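Local coordinates for protein beta-2-microglobulin (Ctenopharyngodon idella, PDB 5H5Z) that probably serves as the light chain of MHC class I, pairing with the heavy chain so that peptides can be presented on the cell surface, at residues Q9-Y14 / T23-V28; P34-E39 / V83-D88; D49-D54 / T66-F71. The protein carries 1 engineered substitution. All blocks are in the same frame, centred on the assembly; numbering follows the deposited sequence.

Contact 1: Q9-Y14 / T23-V28; sequences QVYSHY and TLICYV
Tyr11 lays its ring against Ile25: CB of Ile25 stands over one face, 4.1 Å from the ring centroid, and CG2 of the same residue meets Tyr11 CZ at 3.5 Å. The ring reaches this place because its CG sits between the backbone N and the carbonyl carbon (chi1 51°), which folds it back along the strand. Its rim then runs beside Tyr27, whose CB lies near the ring plane, 3.5 Å from Tyr11 OH. Beneath, Tyr11 and Ile25 form a hydrogen-bonded antiparallel pair, with Ile25 N to Tyr11 O at 2.7 Å. Packing is looser at the Gln9 end, where the partly exposed Gln9 and Tyr27 side chains run alongside each other. On the other face, Val10 CG2 comes within 4.1 Å of Cys26 SG, the sulfur disulfide-bonded to Cys81 in the immunoglobulin core. Tyr11 OH is hydrogen-bonded to Pro228 O, and His13 ND1 to Glu230, both of the MHC class I heavy chain, so the Tyr11 face belongs to the subunit interface. Strand 7-12 is the outermost of its sheet within this chain; strand 22-31 separates it from strand 63-71, while strands 36-42 and 79-85 pack against the Cys26 face.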
loop_
_atom_site.group_PDB
_atom_site.type_symbol
_atom_site.label_atom_id
_atom_site.label_comp_id
_atom_site.label_asym_id
_atom_site.label_seq_id
_atom_site.Cartn_x
_atom_site.Cartn_y
_atom_site.Cartn_z
ATOM N N GLN B 9 6.959 10.161 3.202
ATOM C CA GLN B 9 8.250 9.558 3.494
ATOM C C GLN B 9 9.054 9.434 2.214
ATOM O O GLN B 9 8.586 8.858 1.221
ATOM C CB GLN B 9 8.076 8.205 4.187
ATOM C CG GLN B 9 7.433 8.316 5.563
ATOM C CD GLN B 9 7.130 6.972 6.190
ATOM O OE1 GLN B 9 7.855 6.505 7.071
ATOM N NE2 GLN B 9 6.058 6.343 5.743
ATOM N N VAL B 10 10.265 9.985 2.257
ATOM C CA VAL B 10 11.142 10.074 1.091
ATOM C C VAL B 10 12.425 9.310 1.386
ATOM O O VAL B 10 13.099 9.572 2.388
ATOM C CB VAL B 10 11.460 11.547 0.728
ATOM C CG1 VAL B 10 12.158 11.636 -0.626
ATOM C CG2 VAL B 10 10.189 12.375 0.712
ATOM N N TYR B 11 12.740 8.354 0.517
ATOM C CA TYR B 11 13.860 7.444 0.725
ATOM C C TYR B 11 14.316 6.859 -0.604
ATOM O O TYR B 11 13.667 7.041 -1.635
ATOM C CB TYR B 11 13.475 6.322 1.707
ATOM C CG TYR B 11 12.181 5.601 1.374
ATOM C CD1 TYR B 11 10.944 6.146 1.720
ATOM C CD2 TYR B 11 12.196 4.361 0.725
ATOM C CE1 TYR B 11 9.760 5.490 1.418
ATOM C CE2 TYR B 11 11.017 3.689 0.424
ATOM C CZ TYR B 11 9.800 4.261 0.771
ATOM O OH TYR B 11 8.619 3.621 0.485
ATOM N N SER B 12 15.440 6.160 -0.574
ATOM C CA SER B 12 15.944 5.477 -1.759
ATOM C C SER B 12 15.835 3.964 -1.586
ATOM O O SER B 12 15.852 3.459 -0.457
ATOM C CB SER B 12 17.387 5.896 -2.028
ATOM O OG SER B 12 18.138 5.823 -0.831
ATOM N N HIS B 13 15.704 3.251 -2.704
ATOM C CA HIS B 13 15.653 1.787 -2.702
ATOM C C HIS B 13 16.890 1.203 -2.016
ATOM O O HIS B 13 16.768 0.407 -1.084
ATOM C CB HIS B 13 15.513 1.256 -4.137
ATOM C CG HIS B 13 15.362 -0.233 -4.232
ATOM N ND1 HIS B 13 14.267 -0.833 -4.819
ATOM C CD2 HIS B 13 16.168 -1.241 -3.823
ATOM C CE1 HIS B 13 14.407 -2.147 -4.767
ATOM N NE2 HIS B 13 15.552 -2.420 -4.169
ATOM N N TYR B 14 18.069 1.607 -2.487
ATOM C CA TYR B 14 19.337 1.201 -1.899
ATOM C C TYR B 14 19.896 2.354 -1.064
ATOM O O TYR B 14 19.432 3.486 -1.204
ATOM C CB TYR B 14 20.328 0.837 -3.010
ATOM C CG TYR B 14 19.873 -0.308 -3.897
ATOM C CD1 TYR B 14 19.953 -1.629 -3.457
ATOM C CD2 TYR B 14 19.365 -0.069 -5.176
ATOM C CE1 TYR B 14 19.540 -2.681 -4.263
ATOM C CE2 TYR B 14 18.950 -1.119 -5.992
ATOM C CZ TYR B 14 19.040 -2.419 -5.528
ATOM O OH TYR B 14 18.634 -3.469 -6.324
ATOM N N THR B 23 16.958 4.278 -6.895
ATOM C CA THR B 23 15.578 4.680 -7.120
ATOM C C THR B 23 15.132 5.585 -5.976
ATOM O O THR B 23 15.235 5.224 -4.808
ATOM C CB THR B 23 14.637 3.462 -7.261
ATOM O OG1 THR B 23 15.099 2.628 -8.331
ATOM C CG2 THR B 23 13.211 3.905 -7.572
ATOM N N LEU B 24 14.659 6.773 -6.336
ATOM C CA LEU B 24 14.115 7.713 -5.379
ATOM C C LEU B 24 12.634 7.423 -5.193
ATOM O O LEU B 24 11.883 7.361 -6.166
ATOM C CB LEU B 24 14.325 9.137 -5.882
ATOM C CG LEU B 24 13.795 10.286 -5.024
ATOM C CD1 LEU B 24 14.522 10.402 -3.687
ATOM C CD2 LEU B 24 13.888 11.580 -5.821
ATOM N N ILE B 25 12.221 7.256 -3.941
ATOM C CA ILE B 25 10.860 6.844 -3.620
ATOM C C ILE B 25 10.200 7.823 -2.661
ATOM O O ILE B 25 10.792 8.219 -1.641
ATOM C CB ILE B 25 10.835 5.423 -3.003
ATOM C CG1 ILE B 25 11.482 4.406 -3.959
ATOM C CG2 ILE B 25 9.413 5.026 -2.623
ATOM C CD1 ILE B 25 11.839 3.079 -3.320
ATOM N N CYS B 26 8.973 8.220 -2.993
ATOM C CA CYS B 26 8.163 9.013 -2.088
ATOM C C CYS B 26 6.870 8.259 -1.794
ATOM O O CYS B 26 6.031 8.086 -2.675
ATOM C CB CYS B 26 7.896 10.395 -2.685
ATOM S SG CYS B 26 6.936 11.508 -1.642
ATOM N N TYR B 27 6.744 7.789 -0.554
ATOM C CA TYR B 27 5.567 7.060 -0.094
ATOM C C TYR B 27 4.634 8.008 0.638
ATOM O O TYR B 27 4.991 8.576 1.680
ATOM C CB TYR B 27 5.978 5.911 0.826
ATOM C CG TYR B 27 4.838 5.030 1.303
ATOM C CD1 TYR B 27 3.917 4.481 0.401
ATOM C CD2 TYR B 27 4.707 4.707 2.650
ATOM C CE1 TYR B 27 2.886 3.667 0.844
ATOM C CE2 TYR B 27 3.687 3.889 3.101
ATOM C CZ TYR B 27 2.779 3.374 2.197
ATOM O OH TYR B 27 1.766 2.564 2.653
ATOM N N VAL B 28 3.443 8.180 0.075
ATOM C CA VAL B 28 2.459 9.126 0.594
ATOM C C VAL B 28 1.255 8.324 1.083
ATOM O O VAL B 28 0.594 7.651 0.293
ATOM C CB VAL B 28 2.065 10.156 -0.487
ATOM C CG1 VAL B 28 1.053 11.160 0.052
ATOM C CG2 VAL B 28 3.303 10.879 -1.008
#

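Contact 2: P34-E39 / V83-D88; sequences PDISIE and VKHMSD
Ile36 reaches over Val83, its CD1 lying 3.6 Å from Val83 CG1, at one end of the second sheet of the immunoglobulin C1-type sandwich, where strands 36-42 and 79-85 run antiparallel. Having CG1 anti to the backbone N (chi1 -161°) swings this branch across the neighbouring strand, where CD1 also meets His85 CB at 3.9 Å and CG1 passes 3.5 Å from Lys84 O. On this inner face Ile36, Ile38 and Val83 all pack on Val28 of strand 22-31, so the contact forms part of the hydrophobic layer between the sheets. An alanine in place of Ile36 would probably leave Val83 CG1 and His85 CB without their apolar partner and open a gap in this layer. The opposite face carries Ser37 and Lys84, whose CB atoms are 3.8 Å apart while the extended lysine chain leads away from the strand pair. These two residues make the hydrogen-bonded pair of the contact, Lys84 N giving a nearly straight bond to Ser37 O (2.8 Å, 167°) and Ser37 N answering to Lys84 O. Beyond His85 the chain reverses in a type II' turn ending at Asp88. The imidazole is held by a hydrogen bond from its NE2 to Pro33 O, and the same ring brings its CD2 edge to 3.3 Å from Asp35 O, which lies near the ring plane.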
loop_
_atom_site.group_PDB
_atom_site.type_symbol
_atom_site.label_atom_id
_atom_site.label_comp_id
_atom_site.label_asym_id
_atom_site.label_seq_id
_atom_site.Cartn_x
_atom_site.Cartn_y
_atom_site.Cartn_z
ATOM N N PRO B 34 -9.011 11.466 -1.664
ATOM C CA PRO B 34 -7.983 10.868 -2.533
ATOM C C PRO B 34 -7.252 11.804 -3.495
ATOM O O PRO B 34 -6.110 11.511 -3.861
ATOM C CB PRO B 34 -8.759 9.807 -3.320
ATOM C CG PRO B 34 -10.171 10.283 -3.319
ATOM C CD PRO B 34 -10.363 10.982 -2.004
ATOM N N ASP B 35 -7.889 12.898 -3.911
ATOM C CA ASP B 35 -7.269 13.829 -4.853
ATOM C C ASP B 35 -5.996 14.421 -4.268
ATOM O O ASP B 35 -6.010 14.993 -3.174
ATOM C CB ASP B 35 -8.234 14.946 -5.247
ATOM C CG ASP B 35 -8.078 15.363 -6.692
ATOM O OD1 ASP B 35 -7.019 15.929 -7.043
ATOM O OD2 ASP B 35 -9.012 15.104 -7.480
ATOM N N ILE B 36 -4.897 14.270 -5.000
ATOM C CA ILE B 36 -3.578 14.667 -4.507
ATOM C C ILE B 36 -2.605 14.890 -5.669
ATOM O O ILE B 36 -2.774 14.323 -6.755
ATOM C CB ILE B 36 -3.025 13.616 -3.507
ATOM C CG1 ILE B 36 -1.908 14.206 -2.633
ATOM C CG2 ILE B 36 -2.580 12.341 -4.226
ATOM C CD1 ILE B 36 -1.746 13.505 -1.300
ATOM N N SER B 37 -1.602 15.733 -5.429
ATOM C CA SER B 37 -0.513 15.968 -6.366
ATOM C C SER B 37 0.794 15.549 -5.705
ATOM O O SER B 37 1.116 16.018 -4.604
ATOM C CB SER B 37 -0.452 17.454 -6.744
ATOM O OG SER B 37 0.644 17.727 -7.602
ATOM N N ILE B 38 1.539 14.665 -6.366
ATOM C CA ILE B 38 2.864 14.263 -5.891
ATOM C C ILE B 38 3.877 14.459 -7.016
ATOM O O ILE B 38 3.659 14.002 -8.141
ATOM C CB ILE B 38 2.901 12.787 -5.416
ATOM C CG1 ILE B 38 1.805 12.504 -4.379
ATOM C CG2 ILE B 38 4.280 12.444 -4.854
ATOM C CD1 ILE B 38 1.496 11.031 -4.193
ATOM N N GLU B 39 4.975 15.152 -6.714
ATOM C CA GLU B 39 6.030 15.386 -7.692
ATOM C C GLU B 39 7.392 15.161 -7.058
ATOM O O GLU B 39 7.624 15.578 -5.926
ATOM C CB GLU B 39 5.948 16.807 -8.264
ATOM C CG GLU B 39 4.712 17.105 -9.113
ATOM C CD GLU B 39 4.622 16.293 -10.400
ATOM O OE1 GLU B 39 5.585 15.580 -10.754
ATOM O OE2 GLU B 39 3.572 16.372 -11.071
ATOM N N VAL B 83 4.253 17.456 -2.148
ATOM C CA VAL B 83 2.903 16.911 -2.081
ATOM C C VAL B 83 1.881 18.028 -1.857
ATOM O O VAL B 83 2.034 18.853 -0.949
ATOM C CB VAL B 83 2.787 15.847 -0.968
ATOM C CG1 VAL B 83 1.384 15.259 -0.917
ATOM C CG2 VAL B 83 3.818 14.739 -1.164
ATOM N N LYS B 84 0.852 18.051 -2.702
ATOM C CA LYS B 84 -0.233 19.019 -2.592
ATOM C C LYS B 84 -1.571 18.313 -2.370
ATOM O O LYS B 84 -2.110 17.669 -3.277
ATOM C CB LYS B 84 -0.281 19.930 -3.826
ATOM C CG LYS B 84 0.991 20.743 -4.030
ATOM C CD LYS B 84 0.937 21.597 -5.283
ATOM C CE LYS B 84 2.278 22.277 -5.519
ATOM N NZ LYS B 84 2.218 23.243 -6.650
ATOM N N HIS B 85 -2.084 18.434 -1.148
ATOM C CA HIS B 85 -3.345 17.814 -0.745
ATOM C C HIS B 85 -4.270 18.899 -0.215
ATOM O O HIS B 85 -3.862 19.706 0.625
ATOM C CB HIS B 85 -3.087 16.759 0.332
ATOM C CG HIS B 85 -4.294 15.957 0.708
ATOM N ND1 HIS B 85 -4.801 15.933 1.989
ATOM C CD2 HIS B 85 -5.084 15.134 -0.023
ATOM C CE1 HIS B 85 -5.853 15.136 2.032
ATOM N NE2 HIS B 85 -6.046 14.639 0.823
ATOM N N MET B 86 -5.511 18.911 -0.701
ATOM C CA MET B 86 -6.442 20.014 -0.452
ATOM C C MET B 86 -5.752 21.323 -0.848
ATOM O O MET B 86 -5.385 21.494 -2.012
ATOM C CB MET B 86 -6.911 20.035 1.013
ATOM C CG MET B 86 -7.502 18.725 1.510
ATOM S SD MET B 86 -9.026 18.282 0.652
ATOM C CE MET B 86 -10.184 19.471 1.330
ATOM N N SER B 87 -5.548 22.221 0.116
ATOM C CA SER B 87 -4.839 23.478 -0.135
ATOM C C SER B 87 -3.453 23.521 0.523
ATOM O O SER B 87 -2.810 24.574 0.574
ATOM C CB SER B 87 -5.690 24.669 0.312
ATOM O OG SER B 87 -6.915 24.693 -0.394
ATOM N N ASP B 88 -3.000 22.369 1.016
ATOM C CA ASP B 88 -1.686 22.247 1.636
ATOM C C ASP B 88 -0.600 22.019 0.590
ATOM O O ASP B 88 -0.855 21.458 -0.468
ATOM C CB ASP B 88 -1.675 21.114 2.669
ATOM C CG ASP B 88 -2.723 21.297 3.757
ATOM O OD1 ASP B 88 -3.026 22.448 4.117
ATOM O OD2 ASP B 88 -3.246 20.283 4.260
#

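Contact 3: D49-D54 / T66-F71; sequences DAQQTD and TKSVSF
Segments 49-54 and 66-71 run antiparallel, Gln51 and Ser68 forming the hydrogen-bonded pair with a nearly straight bond from Gln51 N to Ser68 O (2.7 Å, 170°) and a return bond from Ser68 N to Gln51 O. Gln51 O is gripped a second time by a water that donates to it and is also hydrogen-bonded to Ser68 OG, linking the acceptor to the neighbouring side chain. At the Thr53 end a side chain takes over from the backbone: Thr53 N bonds to Thr66 O, but Thr66 N gives its hydrogen to Thr53 OG1 at 2.9 Å. With chi1 at 58°, OG1 stands between Thr53's own N and carbonyl carbon, where it meets this N-H, while CG2 rests against Thr66 CB at 3.8 Å. On the face of Gln52 and Lys67, the lysine bends at chi2 (138°) and its CE passes Ala50 CB at 3.6 Å. Gln52 NE2 lies across the aliphatic part of the same chain, 3.6 Å from Lys67 CD. The ammonium group beyond is hydrogen-bonded to Ile38 O of the facing sheet; its ion pair with Glu39 is long and weak. Farther along, Val69 CB approaches Ala50 CB at 4.1 Å. On the other face, Thr66 and Ser68 pack against Pro228 and Glu230 of the MHC class I heavy chain. Such pairing of strands 51-57 and 63-71 is the D-E hairpin of an immunoglobulin C1-type domain, here closing the edge of the sheet turned to the heavy chain.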
loop_
_atom_site.group_PDB
_atom_site.type_symbol
_atom_site.label_atom_id
_atom_site.label_comp_id
_atom_site.label_asym_id
_atom_site.label_seq_id
_atom_site.Cartn_x
_atom_site.Cartn_y
_atom_site.Cartn_z
ATOM N N ASP B 49 9.232 11.569 -16.178
ATOM C CA ASP B 49 9.129 10.104 -16.240
ATOM C C ASP B 49 9.070 9.415 -14.874
ATOM O O ASP B 49 9.433 8.245 -14.748
ATOM C CB ASP B 49 10.253 9.501 -17.103
ATOM C CG ASP B 49 10.193 9.954 -18.555
ATOM O OD1 ASP B 49 9.156 10.505 -18.983
ATOM O OD2 ASP B 49 11.194 9.751 -19.275
ATOM N N ALA B 50 8.615 10.138 -13.853
ATOM C CA ALA B 50 8.356 9.530 -12.550
ATOM C C ALA B 50 7.131 8.629 -12.668
ATOM O O ALA B 50 6.207 8.936 -13.415
ATOM C CB ALA B 50 8.142 10.594 -11.489
ATOM N N GLN B 51 7.145 7.516 -11.939
ATOM C CA GLN B 51 6.066 6.529 -11.984
ATOM C C GLN B 51 5.243 6.570 -10.705
ATOM O O GLN B 51 5.800 6.587 -9.607
ATOM C CB GLN B 51 6.637 5.119 -12.175
ATOM C CG GLN B 51 7.312 4.882 -13.522
ATOM C CD GLN B 51 8.780 5.282 -13.556
ATOM O OE1 GLN B 51 9.359 5.700 -12.552
ATOM N NE2 GLN B 51 9.392 5.149 -14.725
ATOM N N GLN B 52 3.919 6.572 -10.849
ATOM C CA GLN B 52 3.020 6.600 -9.698
ATOM C C GLN B 52 2.100 5.385 -9.678
ATOM O O GLN B 52 1.531 5.010 -10.707
ATOM C CB GLN B 52 2.200 7.896 -9.689
ATOM C CG GLN B 52 1.370 8.115 -8.429
ATOM C CD GLN B 52 0.658 9.456 -8.419
ATOM O OE1 GLN B 52 -0.572 9.519 -8.349
ATOM N NE2 GLN B 52 1.426 10.538 -8.493
ATOM N N THR B 53 1.965 4.778 -8.502
ATOM C CA THR B 53 1.081 3.630 -8.305
ATOM C C THR B 53 -0.384 4.036 -8.439
ATOM O O THR B 53 -0.733 5.206 -8.279
ATOM C CB THR B 53 1.303 2.952 -6.934
ATOM O OG1 THR B 53 1.087 3.897 -5.875
ATOM C CG2 THR B 53 2.718 2.382 -6.837
ATOM N N ASP B 54 -1.231 3.060 -8.741
ATOM C CA ASP B 54 -2.665 3.282 -8.891
ATOM C C ASP B 54 -3.320 3.457 -7.535
ATOM O O ASP B 54 -2.905 2.844 -6.548
ATOM C CB ASP B 54 -3.308 2.106 -9.622
ATOM C CG ASP B 54 -2.831 1.979 -11.058
ATOM O OD1 ASP B 54 -2.500 3.009 -11.683
ATOM O OD2 ASP B 54 -2.797 0.844 -11.567
ATOM N N THR B 66 2.565 5.629 -4.124
ATOM C CA THR B 66 4.016 5.652 -4.212
ATOM C C THR B 66 4.432 6.304 -5.527
ATOM O O THR B 66 3.984 5.900 -6.598
ATOM C CB THR B 66 4.613 4.234 -4.094
ATOM O OG1 THR B 66 4.172 3.631 -2.872
ATOM C CG2 THR B 66 6.137 4.284 -4.101
ATOM N N LYS B 67 5.265 7.337 -5.434
ATOM C CA LYS B 67 5.905 7.903 -6.612
ATOM C C LYS B 67 7.383 7.565 -6.568
ATOM O O LYS B 67 8.005 7.646 -5.512
ATOM C CB LYS B 67 5.707 9.411 -6.687
ATOM C CG LYS B 67 6.024 9.976 -8.059
ATOM C CD LYS B 67 4.984 11.006 -8.438
ATOM C CE LYS B 67 4.916 11.224 -9.933
ATOM N NZ LYS B 67 3.877 12.242 -10.249
ATOM N N SER B 68 7.933 7.169 -7.712
ATOM C CA SER B 68 9.336 6.771 -7.788
ATOM C C SER B 68 9.928 7.118 -9.147
ATOM O O SER B 68 9.199 7.280 -10.126
ATOM C CB SER B 68 9.492 5.270 -7.503
ATOM O OG SER B 68 8.793 4.476 -8.453
ATOM N N VAL B 69 11.251 7.260 -9.189
ATOM C CA VAL B 69 11.980 7.483 -10.433
ATOM C C VAL B 69 13.436 7.071 -10.239
ATOM O O VAL B 69 13.949 7.097 -9.113
ATOM C CB VAL B 69 11.883 8.957 -10.916
ATOM C CG1 VAL B 69 12.679 9.898 -10.017
ATOM C CG2 VAL B 69 12.329 9.087 -12.368
ATOM N N SER B 70 14.083 6.664 -11.329
ATOM C CA SER B 70 15.521 6.371 -11.301
ATOM C C SER B 70 16.298 7.646 -10.994
ATOM O O SER B 70 15.951 8.717 -11.491
ATOM C CB SER B 70 15.975 5.792 -12.645
ATOM O OG SER B 70 17.389 5.736 -12.725
ATOM N N PHE B 71 17.335 7.531 -10.168
ATOM C CA PHE B 71 18.221 8.663 -9.895
ATOM C C PHE B 71 19.616 8.196 -9.506
ATOM O O PHE B 71 19.806 7.053 -9.079
ATOM C CB PHE B 71 17.612 9.663 -8.879
ATOM C CG PHE B 71 17.832 9.318 -7.421
ATOM C CD1 PHE B 71 17.648 8.022 -6.937
ATOM C CD2 PHE B 71 18.201 10.316 -6.520
ATOM C CE1 PHE B 71 17.844 7.733 -5.591
ATOM C CE2 PHE B 71 18.391 10.034 -5.171
ATOM C CZ PHE B 71 18.216 8.740 -4.706
HETATM O O HOH W 1 6.086 3.970 -7.953
#

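Contacts 1 and 3 share one sheet, their centres about 9 Å apart, and are joined through neighbouring strands 22-31 and 63-71: Cys26 N lies 2.8 Å from Lys67 O, and Leu24 N 2.9 Å from Val69 O, both probable hydrogen bonds. Contact 2 belongs to the facing sheet, its centre about 17 Å from that of contact 1 and about 15 Å from that of contact 3. Val28 bridges the sandwich from contact 1, its CG2 lying 3.7 Å from Ile38 CD1. From contact 3, Lys67 NZ crosses to Ile38 O at 2.8 Å. Along the chain, contact 3 is nested inside the loop that contact 2 closes, whereas contact 1 precedes both.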